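Local coordinates for protein putative mandelate racemase/muconate lactonizing enzyme (Bordetella bronchiseptica, PDB 3DDM) that is of unknown function but has the two-domain build of the enolase superfamily, an N-terminal alpha-beta domain joined to a TIM-like barrel, at residues A[190-195]-A[200-205]; A[148-153]-A[306-311]; A[101-106]-A[111-116]; A[283-288]-A[292-297]; A[232-237]-A[244-249]. The protein carries 1 engineered substitution. All coordinates share one frame; numbering follows the deposited sequence.

Overall arrangement
Contacts 1, 2, 4 and 5 lie in the barrel part of the chain; contact 3 belongs to the N-terminal domain. The centre of contact 2 lies nearest the chain centre, about 7 Å from it, and M203 of contact 1 packs against its Y150. Contact 1 is also buried, between a barrel strand and its covering helix, far from the chain centre; there an arginine grips a carbonyl. Contact 4 joins a loop to helix 287-300 through a backbone bond, with Y309 of contact 2 against its A283 and A114 of contact 3 against its W285. Contacts 3 and 5 are purely apolar across their segments. Contacts 3 and 4 are only partly buried; 3 and 5, and K284 of contact 4, meet the second subunit.

Contact 1: residues A[190-195]-A[200-205]; sequences LHVREL and TPLMAD
R193 and L202 account for most of the 203 Å² buried between helix residues 190-195 and residues 200-205. The arginine is bent rather than extended: after an anti chi1 (168°) it folds at chi2 and chi3, which carries the guanidinium back to the chain just ahead of the strand. There NH1 donates to T200 O at 2.7 Å, with an N-H...O angle of 157°. The acceptor lies at the edge of the guanidinium, 9° from its plane, and the nitrogen lies in the carbonyl plane. NH2 adds a weak bond to the same T200 O at 3.2 Å. L202 slides past the arginine in the opposite sense: its CB lies 3.3 Å from R193 NH2, and its CD2 lies over one guanidinium face. Next to this polar grip, V192 CG1 meets L202 CD1 at 4.2 Å. R193 NE also bonds A225 O, and NH2 reaches Q226 O weakly, so one buried cation ties together carbonyls from two chain segments. The helix thereby packs on the next strand as in a beta-alpha-beta unit, here strand 174-177, helix 182-196 and strand 202-205, the repeating element of a TIM-type barrel.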
# COMPACT_ATOMS: atom_id res chain seq x y z
N LEU A 190 -32.87 -8.92 13.58
CA LEU A 190 -34.02 -9.67 14.05
C LEU A 190 -35.22 -9.55 13.13
O LEU A 190 -35.94 -10.53 12.90
CB LEU A 190 -34.40 -9.22 15.47
CG LEU A 190 -33.30 -9.32 16.54
CD1 LEU A 190 -33.86 -8.88 17.87
CD2 LEU A 190 -32.76 -10.74 16.64
N HIS A 191 -35.45 -8.36 12.58
CA HIS A 191 -36.58 -8.16 11.68
C HIS A 191 -36.46 -9.07 10.45
O HIS A 191 -37.39 -9.80 10.11
CB HIS A 191 -36.65 -6.68 11.27
CG HIS A 191 -37.85 -6.35 10.45
ND1 HIS A 191 -39.14 -6.45 10.94
CD2 HIS A 191 -37.97 -5.93 9.16
CE1 HIS A 191 -40.00 -6.13 9.99
NE2 HIS A 191 -39.32 -5.81 8.90
N VAL A 192 -35.30 -9.02 9.80
CA VAL A 192 -35.06 -9.84 8.62
C VAL A 192 -35.15 -11.33 8.94
O VAL A 192 -35.49 -12.14 8.08
CB VAL A 192 -33.68 -9.55 8.01
CG1 VAL A 192 -33.43 -10.43 6.80
CG2 VAL A 192 -33.59 -8.09 7.62
N ARG A 193 -34.84 -11.71 10.18
CA ARG A 193 -34.91 -13.12 10.56
C ARG A 193 -36.37 -13.54 10.61
O ARG A 193 -36.72 -14.64 10.18
CB ARG A 193 -34.26 -13.35 11.93
CG ARG A 193 -34.55 -14.73 12.52
CD ARG A 193 -34.27 -15.85 11.52
NE ARG A 193 -32.84 -16.07 11.31
CZ ARG A 193 -32.34 -16.74 10.28
NH1 ARG A 193 -33.15 -17.26 9.36
NH2 ARG A 193 -31.02 -16.91 10.16
N GLU A 194 -37.21 -12.66 11.14
CA GLU A 194 -38.64 -12.91 11.24
C GLU A 194 -39.19 -13.12 9.83
O GLU A 194 -39.82 -14.14 9.54
CB GLU A 194 -39.34 -11.72 11.87
CG GLU A 194 -39.10 -11.54 13.35
CD GLU A 194 -39.51 -10.15 13.82
OE1 GLU A 194 -40.49 -9.60 13.26
OE2 GLU A 194 -38.85 -9.62 14.75
N LEU A 195 -38.95 -12.14 8.97
CA LEU A 195 -39.40 -12.18 7.59
C LEU A 195 -39.01 -13.49 6.89
O LEU A 195 -39.87 -14.19 6.34
CB LEU A 195 -38.79 -10.98 6.83
CG LEU A 195 -39.15 -10.76 5.35
CD1 LEU A 195 -40.55 -10.20 5.24
CD2 LEU A 195 -38.16 -9.80 4.73
N THR A 200 -33.68 -20.15 6.50
CA THR A 200 -32.86 -19.33 5.61
C THR A 200 -31.58 -18.80 6.27
O THR A 200 -31.63 -18.16 7.32
CB THR A 200 -33.67 -18.13 5.07
OG1 THR A 200 -34.87 -18.60 4.44
CG2 THR A 200 -32.85 -17.32 4.07
N PRO A 201 -30.42 -19.07 5.65
CA PRO A 201 -29.11 -18.64 6.13
C PRO A 201 -28.99 -17.11 6.18
O PRO A 201 -29.21 -16.44 5.17
CB PRO A 201 -28.15 -19.24 5.11
CG PRO A 201 -28.87 -20.44 4.64
CD PRO A 201 -30.28 -19.94 4.48
N LEU A 202 -28.65 -16.57 7.34
CA LEU A 202 -28.50 -15.12 7.49
C LEU A 202 -27.12 -14.80 8.06
O LEU A 202 -26.66 -15.42 9.03
CB LEU A 202 -29.60 -14.56 8.40
CG LEU A 202 -29.62 -13.03 8.58
CD1 LEU A 202 -29.70 -12.36 7.23
CD2 LEU A 202 -30.80 -12.62 9.44
N MET A 203 -26.44 -13.83 7.45
CA MET A 203 -25.11 -13.42 7.88
C MET A 203 -25.07 -11.92 8.18
O MET A 203 -26.04 -11.20 7.91
CB MET A 203 -24.09 -13.77 6.79
CG MET A 203 -24.02 -15.26 6.44
SD MET A 203 -25.44 -15.92 5.47
CE MET A 203 -24.59 -16.47 4.07
N ALA A 204 -23.96 -11.45 8.75
CA ALA A 204 -23.78 -10.03 9.08
C ALA A 204 -22.32 -9.63 8.93
O ALA A 204 -21.42 -10.35 9.37
CB ALA A 204 -24.26 -9.76 10.50
N ASP A 205 -22.09 -8.48 8.30
CA ASP A 205 -20.75 -7.97 8.06
C ASP A 205 -20.58 -6.58 8.68
O ASP A 205 -21.30 -5.65 8.33
CB ASP A 205 -20.51 -7.93 6.55
CG ASP A 205 -19.11 -7.51 6.18
OD1 ASP A 205 -18.16 -7.95 6.87
OD2 ASP A 205 -18.94 -6.75 5.20

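Contact 2: residues A[148-153]-A[306-311]; sequences GVYASG and CPHYLG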
# COMPACT_ATOMS: atom_id res chain seq x y z
N GLY A 148 -23.76 -22.90 -4.15
CA GLY A 148 -24.76 -22.03 -3.56
C GLY A 148 -24.27 -20.58 -3.55
O GLY A 148 -23.06 -20.33 -3.68
N VAL A 149 -25.19 -19.64 -3.41
CA VAL A 149 -24.84 -18.22 -3.37
C VAL A 149 -25.67 -17.49 -2.31
O VAL A 149 -26.63 -18.05 -1.77
CB VAL A 149 -25.09 -17.52 -4.72
CG1 VAL A 149 -24.37 -18.24 -5.83
CG2 VAL A 149 -26.57 -17.45 -5.02
N TYR A 150 -25.27 -16.26 -2.01
CA TYR A 150 -26.01 -15.44 -1.06
C TYR A 150 -25.94 -13.98 -1.49
O TYR A 150 -24.97 -13.54 -2.09
CB TYR A 150 -25.47 -15.62 0.38
CG TYR A 150 -24.10 -15.04 0.72
CD1 TYR A 150 -22.93 -15.81 0.58
CD2 TYR A 150 -23.97 -13.72 1.20
CE1 TYR A 150 -21.67 -15.28 0.92
CE2 TYR A 150 -22.73 -13.19 1.54
CZ TYR A 150 -21.58 -13.97 1.40
OH TYR A 150 -20.36 -13.43 1.74
N ALA A 151 -27.02 -13.24 -1.22
CA ALA A 151 -27.07 -11.83 -1.56
C ALA A 151 -26.17 -11.19 -0.53
O ALA A 151 -26.41 -11.29 0.68
CB ALA A 151 -28.50 -11.31 -1.44
N SER A 152 -25.11 -10.53 -1.00
CA SER A 152 -24.15 -9.93 -0.09
C SER A 152 -24.17 -8.42 -0.07
O SER A 152 -24.28 -7.78 -1.10
CB SER A 152 -22.74 -10.42 -0.46
OG SER A 152 -21.77 -9.88 0.41
N GLY A 153 -24.06 -7.86 1.13
CA GLY A 153 -24.00 -6.42 1.28
C GLY A 153 -25.26 -5.59 1.19
O GLY A 153 -25.27 -4.54 0.55
N CYS A 306 -16.08 -19.76 2.49
CA CYS A 306 -17.16 -19.05 1.80
C CYS A 306 -16.66 -17.77 1.17
O CYS A 306 -16.62 -16.72 1.81
CB CYS A 306 -18.28 -18.73 2.78
SG CYS A 306 -19.10 -20.18 3.44
N PRO A 307 -16.26 -17.84 -0.11
CA PRO A 307 -15.77 -16.66 -0.82
C PRO A 307 -16.90 -15.71 -1.24
O PRO A 307 -18.08 -16.06 -1.19
CB PRO A 307 -15.04 -17.26 -2.02
CG PRO A 307 -15.89 -18.45 -2.34
CD PRO A 307 -16.22 -19.04 -0.97
N HIS A 308 -16.53 -14.50 -1.63
CA HIS A 308 -17.50 -13.51 -2.09
C HIS A 308 -16.74 -12.48 -2.88
O HIS A 308 -15.62 -12.11 -2.53
CB HIS A 308 -18.23 -12.83 -0.91
CG HIS A 308 -17.33 -12.07 0.02
ND1 HIS A 308 -16.64 -10.94 -0.37
CD2 HIS A 308 -16.99 -12.29 1.31
CE1 HIS A 308 -15.91 -10.50 0.64
NE2 HIS A 308 -16.11 -11.30 1.68
N TYR A 309 -17.32 -12.03 -3.98
CA TYR A 309 -16.67 -11.04 -4.80
C TYR A 309 -17.65 -9.90 -5.10
O TYR A 309 -18.73 -10.12 -5.65
CB TYR A 309 -16.16 -11.67 -6.11
CG TYR A 309 -15.19 -10.76 -6.80
CD1 TYR A 309 -13.97 -10.43 -6.19
CD2 TYR A 309 -15.54 -10.09 -7.96
CE1 TYR A 309 -13.15 -9.43 -6.70
CE2 TYR A 309 -14.72 -9.09 -8.49
CZ TYR A 309 -13.53 -8.76 -7.85
OH TYR A 309 -12.77 -7.71 -8.30
N LEU A 310 -17.28 -8.68 -4.70
CA LEU A 310 -18.14 -7.53 -4.93
C LEU A 310 -17.64 -6.65 -6.09
O LEU A 310 -17.99 -5.48 -6.21
CB LEU A 310 -18.27 -6.68 -3.65
CG LEU A 310 -18.67 -7.25 -2.27
CD1 LEU A 310 -19.72 -8.35 -2.40
CD2 LEU A 310 -17.43 -7.80 -1.58
N GLY A 311 -16.81 -7.23 -6.95
CA GLY A 311 -16.31 -6.47 -8.08
C GLY A 311 -17.11 -6.77 -9.33
O GLY A 311 -18.33 -6.96 -9.26
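Y150 and H308 meet across two strands that run in the same general sense but cross at a slant, nearest at S152 and H308 and farther apart toward both ends, with no backbone hydrogen bond between them. The CA atoms of S152 and H308 are 7.8 Å apart, and strand 334-338 pairs in parallel with both 146-154 and 304-309. The side chains must therefore bridge the gap, and the larger burial falls to Y150.

Its chi1 of 71° places the ring between the backbone N and the carbonyl carbon, and the phenol end then comes up to the second segment. The OH lies 3.5 Å from H308 CB and 3.6 Å from H308 CD2, so the oxygen lies beside these two carbons, the two side chains crossing at a slant. Farther back along the tyrosine, CE1 passes 4.2 Å from P307 O. These are van der Waals approaches; the hydrogen-bond partner of the hydroxyl is K175 NZ.

Eight strands, 146-154 through 334-338, pair in succession and close on themselves, giving a TIM-type barrel, and this contact joins the two strands that flank strand 334-338. H308 also touches K175 and E258, whereas Y309 is directed the other way, packing on helix 313-325 and bonding E56 through its hydroxyl.

Closer to the strand ends, S152 is directed at the other segment. Its OG, anti to the backbone N (chi1 -179°), is 3.8 Å from L310 CD1, and its CB is 4.1 Å from the same methyl. L310 is partly exposed and also touches D338.

Contact 3: residues A[101-106]-A[111-116]; sequences AVLAIQ and GPLAQA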
# COMPACT_ATOMS: atom_id res chain seq x y z
N ALA A 101 8.84 -8.04 -4.06
CA ALA A 101 8.86 -7.97 -2.60
C ALA A 101 9.53 -6.69 -2.09
O ALA A 101 9.01 -6.03 -1.20
CB ALA A 101 9.57 -9.19 -2.03
N VAL A 102 10.67 -6.35 -2.68
CA VAL A 102 11.39 -5.15 -2.27
C VAL A 102 10.68 -3.87 -2.70
O VAL A 102 10.71 -2.88 -1.98
CB VAL A 102 12.81 -5.15 -2.84
CG1 VAL A 102 13.38 -3.74 -2.86
CG2 VAL A 102 13.68 -6.07 -1.99
N LEU A 103 10.06 -3.90 -3.86
CA LEU A 103 9.34 -2.73 -4.35
C LEU A 103 8.13 -2.47 -3.44
O LEU A 103 7.70 -1.32 -3.25
CB LEU A 103 8.89 -2.96 -5.79
CG LEU A 103 7.98 -1.89 -6.38
CD1 LEU A 103 8.77 -0.59 -6.52
CD2 LEU A 103 7.42 -2.37 -7.71
N ALA A 104 7.57 -3.54 -2.87
CA ALA A 104 6.42 -3.40 -1.97
C ALA A 104 6.87 -2.62 -0.74
O ALA A 104 6.20 -1.70 -0.28
CB ALA A 104 5.90 -4.76 -1.58
N ILE A 105 8.02 -3.01 -0.21
CA ILE A 105 8.57 -2.35 0.96
C ILE A 105 8.81 -0.87 0.68
O ILE A 105 8.30 0.00 1.38
CB ILE A 105 9.89 -3.03 1.40
CG1 ILE A 105 9.58 -4.41 1.99
CG2 ILE A 105 10.62 -2.15 2.42
CD1 ILE A 105 10.82 -5.25 2.28
N GLN A 106 9.59 -0.59 -0.36
CA GLN A 106 9.94 0.77 -0.75
C GLN A 106 8.76 1.71 -0.92
O GLN A 106 8.88 2.90 -0.69
CB GLN A 106 10.74 0.76 -2.05
CG GLN A 106 12.24 0.89 -1.88
CD GLN A 106 12.69 2.34 -1.66
OE1 GLN A 106 12.66 3.16 -2.58
NE2 GLN A 106 13.11 2.65 -0.43
N GLY A 111 -0.63 -4.08 -1.06
CA GLY A 111 -1.98 -4.31 -1.57
C GLY A 111 -2.11 -4.18 -3.08
O GLY A 111 -2.45 -5.15 -3.75
N PRO A 112 -1.87 -2.99 -3.64
CA PRO A 112 -1.97 -2.81 -5.09
C PRO A 112 -1.22 -3.90 -5.86
O PRO A 112 -1.75 -4.48 -6.81
CB PRO A 112 -1.36 -1.43 -5.31
CG PRO A 112 -1.78 -0.71 -4.07
CD PRO A 112 -1.51 -1.72 -2.98
N LEU A 113 0.01 -4.17 -5.43
CA LEU A 113 0.82 -5.19 -6.08
C LEU A 113 0.22 -6.59 -5.94
O LEU A 113 0.18 -7.34 -6.91
CB LEU A 113 2.23 -5.18 -5.49
CG LEU A 113 3.15 -4.04 -5.93
CD1 LEU A 113 4.30 -3.92 -4.95
CD2 LEU A 113 3.64 -4.28 -7.35
N ALA A 114 -0.22 -6.96 -4.74
CA ALA A 114 -0.81 -8.28 -4.56
C ALA A 114 -2.03 -8.44 -5.46
O ALA A 114 -2.22 -9.48 -6.10
CB ALA A 114 -1.22 -8.48 -3.12
N GLN A 115 -2.85 -7.39 -5.50
CA GLN A 115 -4.06 -7.36 -6.29
C GLN A 115 -3.76 -7.52 -7.78
O GLN A 115 -4.38 -8.34 -8.48
CB GLN A 115 -4.81 -6.06 -5.99
CG GLN A 115 -5.58 -6.09 -4.67
CD GLN A 115 -5.43 -4.82 -3.84
OE1 GLN A 115 -5.54 -3.70 -4.34
NE2 GLN A 115 -5.19 -4.99 -2.55
N ALA A 116 -2.81 -6.74 -8.27
CA ALA A 116 -2.44 -6.84 -9.67
C ALA A 116 -1.93 -8.25 -9.93
O ALA A 116 -2.26 -8.86 -10.95
CB ALA A 116 -1.38 -5.81 -10.02
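Apolar contact is all that joins residues 101-106 to 111-116, and L113 carries most of it. The two helical segments run in broadly opposite directions, with A104 and L113 nearest at 7.2 Å between CA atoms. L113 points at the other helix; with CG anti to its carbonyl carbon (chi1 -75°) the fork comes up against the backbone of A104. Its CD1 is 3.7 Å from A104 CA and 3.8 Å from A104 CB, so this methyl lies against the helix surface where alanine offers little bulk. The other branch, CD2, meets L103 CD2 at 4.3 Å, methyl to methyl.

Polar bonding across the pair is absent; the polar groups look elsewhere. Q115 OE1 accepts from R69 NH2, and L103 O bonds T107 OG1 within the same short helix.

Intersubunit contacts gather on the same segments. Q106 O bonds K284 NZ of the second subunit, while A101 and V102 pack on R235 of that subunit. A short helix is thus folded back on the start of long helix 110-131, a helical hairpin of the N-terminal domain of enolase-superfamily proteins, set here at the dimer interface.

Contact 4: residues A[283-288]-A[292-297]; sequences AKWGGF and LPVARA
F288 and L292 are linked by a single main-chain bond, an i to i+4 hydrogen bond within helix 287-300. L292 N donates to F288 O at 2.9 Å with an N-H...O angle of 168°, and the nitrogen lies in the carbonyl plane. The next residue, P293, has no N-H to give to the turn before, and the helix kinks there; its CD lies 3.8 Å from the same F288 O.

The side chains diverge from this bond. The F288 ring goes to the side of the second segment and packs on L140 and L282, on D121 and C125 of helix 110-131, and on A318 and L322 of helix 313-325. L292, with CG anti to the backbone N, reaches L322 and V326, and its CD2 lies 4.0 Å above the centre of the R296 guanidinium within the same segment. In W285 an anti chi1 (176°) brings the six-membered end of the indole nearer the helix, where it crosses V294 at a slant and V294 CG1 meets its edge, 4.1 Å from W285 CZ3 and near the ring plane. W285 also touches A114 of helix 110-131, and its NE1 has a weak bond to E97 OE2. Positive phi near 67° at both G286 and G287, with a weak G287 N to W285 O bond, is consistent with a tight turn here.

The chemistry divides accordingly: one nearly straight backbone bond, F288 O to L292 N, ties the two segments, ahead of P293, which can give no N-H. The apolar chemistry across the segments is the W285-V294 edge contact, while F288 packs between helices 110-131 and 313-325 and so joins barrel and N-terminal domain.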
# COMPACT_ATOMS: atom_id res chain seq x y z
N ALA A 283 -9.23 -12.45 -6.04
CA ALA A 283 -8.87 -11.33 -6.92
C ALA A 283 -8.06 -10.27 -6.16
O ALA A 283 -7.47 -9.36 -6.75
CB ALA A 283 -10.12 -10.70 -7.53
N LYS A 284 -8.04 -10.39 -4.83
CA LYS A 284 -7.30 -9.46 -3.99
C LYS A 284 -5.92 -10.03 -3.73
O LYS A 284 -4.93 -9.30 -3.77
CB LYS A 284 -8.04 -9.25 -2.68
CG LYS A 284 -8.32 -7.79 -2.35
CD LYS A 284 -9.14 -7.66 -1.07
CE LYS A 284 -9.03 -6.26 -0.51
NZ LYS A 284 -9.56 -6.17 0.88
N TRP A 285 -5.84 -11.33 -3.46
CA TRP A 285 -4.56 -11.98 -3.20
C TRP A 285 -4.41 -13.44 -3.68
O TRP A 285 -5.36 -14.23 -3.65
CB TRP A 285 -4.20 -11.94 -1.71
CG TRP A 285 -2.93 -12.69 -1.44
CD1 TRP A 285 -1.65 -12.23 -1.62
CD2 TRP A 285 -2.81 -14.09 -1.12
NE1 TRP A 285 -0.74 -13.25 -1.44
CE2 TRP A 285 -1.42 -14.40 -1.13
CE3 TRP A 285 -3.73 -15.10 -0.82
CZ2 TRP A 285 -0.94 -15.69 -0.85
CZ3 TRP A 285 -3.26 -16.39 -0.55
CH2 TRP A 285 -1.87 -16.67 -0.57
N GLY A 286 -3.20 -13.77 -4.11
CA GLY A 286 -2.86 -15.11 -4.54
C GLY A 286 -3.48 -15.69 -5.79
O GLY A 286 -2.85 -16.50 -6.48
N GLY A 287 -4.71 -15.30 -6.10
CA GLY A 287 -5.36 -15.85 -7.27
C GLY A 287 -5.61 -17.32 -6.97
O GLY A 287 -5.75 -17.70 -5.81
N PHE A 288 -5.64 -18.14 -8.01
CA PHE A 288 -5.86 -19.57 -7.81
C PHE A 288 -4.62 -20.22 -7.20
O PHE A 288 -4.71 -20.96 -6.22
CB PHE A 288 -6.20 -20.23 -9.14
CG PHE A 288 -7.54 -19.84 -9.69
CD1 PHE A 288 -8.70 -20.23 -9.03
CD2 PHE A 288 -7.63 -19.13 -10.88
CE1 PHE A 288 -9.96 -19.92 -9.54
CE2 PHE A 288 -8.88 -18.81 -11.41
CZ PHE A 288 -10.05 -19.21 -10.74
N LEU A 292 -6.24 -21.67 -3.80
CA LEU A 292 -6.69 -23.07 -3.82
C LEU A 292 -6.12 -23.79 -2.60
O LEU A 292 -6.87 -24.39 -1.82
CB LEU A 292 -6.24 -23.77 -5.11
CG LEU A 292 -6.64 -25.26 -5.27
CD1 LEU A 292 -8.16 -25.42 -5.15
CD2 LEU A 292 -6.13 -25.78 -6.64
N PRO A 293 -4.78 -23.72 -2.40
CA PRO A 293 -4.16 -24.38 -1.25
C PRO A 293 -4.80 -23.96 0.07
O PRO A 293 -5.18 -24.81 0.88
CB PRO A 293 -2.71 -23.95 -1.35
CG PRO A 293 -2.50 -23.81 -2.82
CD PRO A 293 -3.75 -23.11 -3.26
N VAL A 294 -4.94 -22.66 0.29
CA VAL A 294 -5.54 -22.21 1.54
C VAL A 294 -7.01 -22.60 1.68
O VAL A 294 -7.47 -22.90 2.78
CB VAL A 294 -5.34 -20.66 1.77
CG1 VAL A 294 -5.01 -19.97 0.47
CG2 VAL A 294 -6.59 -20.03 2.40
N ALA A 295 -7.75 -22.60 0.57
CA ALA A 295 -9.16 -22.97 0.64
C ALA A 295 -9.29 -24.47 0.95
O ALA A 295 -10.14 -24.89 1.74
CB ALA A 295 -9.88 -22.64 -0.66
N ARG A 296 -8.42 -25.27 0.33
CA ARG A 296 -8.46 -26.70 0.58
C ARG A 296 -8.07 -26.93 2.03
O ARG A 296 -8.72 -27.71 2.74
CB ARG A 296 -7.51 -27.44 -0.37
CG ARG A 296 -8.14 -27.72 -1.72
CD ARG A 296 -7.23 -28.49 -2.66
NE ARG A 296 -7.94 -28.79 -3.90
CZ ARG A 296 -7.38 -29.28 -5.00
NH1 ARG A 296 -6.07 -29.53 -5.03
NH2 ARG A 296 -8.12 -29.51 -6.08
N ALA A 297 -7.04 -26.23 2.47
CA ALA A 297 -6.56 -26.34 3.84
C ALA A 297 -7.67 -25.99 4.83
O ALA A 297 -7.85 -26.68 5.84
CB ALA A 297 -5.37 -25.42 4.05

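Contact 5: residues A[232-237]-A[244-249]; sequences EPLRAD and AELAQA
P233 and L246 face each other across a gap of 8.9 Å between CA atoms, the first in an irregular loop after strand 229-231 and the second on helix 240-249, with no hydrogen bond between the segments.

The leucine does nearly all the work from the helix side. It points at the loop with CG anti to its backbone N (chi1 -177°), and its CD2 methyl is the atom that touches. That methyl comes 3.4 Å from P233 CG and 3.8 Å from P233 CB, resting on the outer carbons of the pyrrolidine ring. The same CD2 is 3.8 Å from L234 CG and 4.1 Å from L234 CD1, so the two leucines meet tip to tip, and the proline crosses L246 at a slant against the same L246 CD2. In L234, chi1 of -58° places CG beside the backbone N, which turns the isobutyl group to the helix.

This is a beta-alpha connection of the TIM-type barrel, in which the loop at the end of a strand folds back onto the helix that follows. Further apolar neighbours close the cluster: W243 of the same helix touches both P233 and L234, A215 of helix 212-222 touches both leucines, and L254 of the next strand meets L246.

Beyond the cluster, E245 OE2 forms a salt bridge with R216 NH1. The later loop residues turn to the dimer partner, where R235 packs on A101 of the second subunit, and A236 and D237 on I105 of that subunit.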
# COMPACT_ATOMS: atom_id res chain seq x y z
N GLU A 232 -15.92 -9.87 9.83
CA GLU A 232 -15.02 -8.80 10.20
C GLU A 232 -15.51 -7.88 11.34
O GLU A 232 -15.55 -6.65 11.18
CB GLU A 232 -14.68 -7.96 8.96
CG GLU A 232 -13.99 -8.73 7.84
CD GLU A 232 -12.96 -7.89 7.10
OE1 GLU A 232 -11.77 -8.29 7.09
OE2 GLU A 232 -13.32 -6.84 6.52
N PRO A 233 -15.87 -8.45 12.50
CA PRO A 233 -16.35 -7.65 13.63
C PRO A 233 -15.27 -6.72 14.18
O PRO A 233 -15.58 -5.67 14.76
CB PRO A 233 -16.78 -8.71 14.64
CG PRO A 233 -15.77 -9.79 14.40
CD PRO A 233 -15.73 -9.86 12.89
N LEU A 234 -14.01 -7.10 13.99
CA LEU A 234 -12.87 -6.31 14.45
C LEU A 234 -11.96 -6.04 13.26
O LEU A 234 -12.05 -6.72 12.24
CB LEU A 234 -12.05 -7.07 15.48
CG LEU A 234 -12.66 -7.59 16.76
CD1 LEU A 234 -11.60 -8.40 17.48
CD2 LEU A 234 -13.16 -6.44 17.62
N ARG A 235 -11.06 -5.07 13.40
CA ARG A 235 -10.11 -4.78 12.33
C ARG A 235 -9.17 -5.99 12.19
O ARG A 235 -8.79 -6.62 13.18
CB ARG A 235 -9.27 -3.55 12.66
CG ARG A 235 -10.06 -2.28 12.87
CD ARG A 235 -9.12 -1.10 13.08
NE ARG A 235 -9.85 0.16 13.25
CZ ARG A 235 -9.28 1.36 13.33
NH1 ARG A 235 -7.95 1.48 13.26
NH2 ARG A 235 -10.03 2.44 13.48
N ALA A 236 -8.80 -6.31 10.95
CA ALA A 236 -7.91 -7.43 10.66
C ALA A 236 -6.58 -7.28 11.39
O ALA A 236 -5.84 -8.25 11.58
CB ALA A 236 -7.68 -7.50 9.15
N ASP A 237 -6.30 -6.04 11.81
CA ASP A 237 -5.09 -5.65 12.54
C ASP A 237 -5.00 -6.23 13.95
O ASP A 237 -3.94 -6.66 14.37
CB ASP A 237 -5.05 -4.12 12.67
CG ASP A 237 -4.15 -3.47 11.65
OD1 ASP A 237 -3.48 -4.21 10.89
OD2 ASP A 237 -4.11 -2.22 11.59
N ALA A 244 -9.37 -14.23 19.64
CA ALA A 244 -9.56 -15.42 20.44
C ALA A 244 -10.64 -15.15 21.49
O ALA A 244 -11.51 -15.99 21.72
CB ALA A 244 -8.25 -15.82 21.10
N GLU A 245 -10.59 -13.98 22.11
CA GLU A 245 -11.57 -13.64 23.12
C GLU A 245 -12.96 -13.48 22.53
O GLU A 245 -13.93 -14.04 23.03
CB GLU A 245 -11.19 -12.35 23.84
CG GLU A 245 -12.06 -12.10 25.05
CD GLU A 245 -11.93 -10.69 25.59
OE1 GLU A 245 -10.79 -10.21 25.81
OE2 GLU A 245 -12.99 -10.05 25.80
N LEU A 246 -13.06 -12.71 21.45
CA LEU A 246 -14.35 -12.48 20.81
C LEU A 246 -14.96 -13.80 20.34
O LEU A 246 -16.16 -14.04 20.52
CB LEU A 246 -14.20 -11.53 19.62
CG LEU A 246 -15.50 -11.17 18.90
CD1 LEU A 246 -16.44 -10.48 19.87
CD2 LEU A 246 -15.21 -10.27 17.71
N ALA A 247 -14.14 -14.65 19.74
CA ALA A 247 -14.60 -15.92 19.23
C ALA A 247 -15.30 -16.74 20.31
O ALA A 247 -16.33 -17.35 20.05
CB ALA A 247 -13.43 -16.70 18.65
N GLN A 248 -14.75 -16.73 21.52
CA GLN A 248 -15.34 -17.48 22.63
C GLN A 248 -16.63 -16.86 23.13
O GLN A 248 -17.57 -17.56 23.50
CB GLN A 248 -14.36 -17.56 23.81
CG GLN A 248 -12.97 -18.05 23.48
CD GLN A 248 -12.11 -18.14 24.73
OE1 GLN A 248 -12.20 -17.29 25.63
NE2 GLN A 248 -11.25 -19.16 24.79
N ALA A 249 -16.68 -15.54 23.16
CA ALA A 249 -17.86 -14.83 23.63
C ALA A 249 -18.99 -14.79 22.62
O ALA A 249 -20.15 -14.59 22.99
CB ALA A 249 -17.48 -13.40 24.03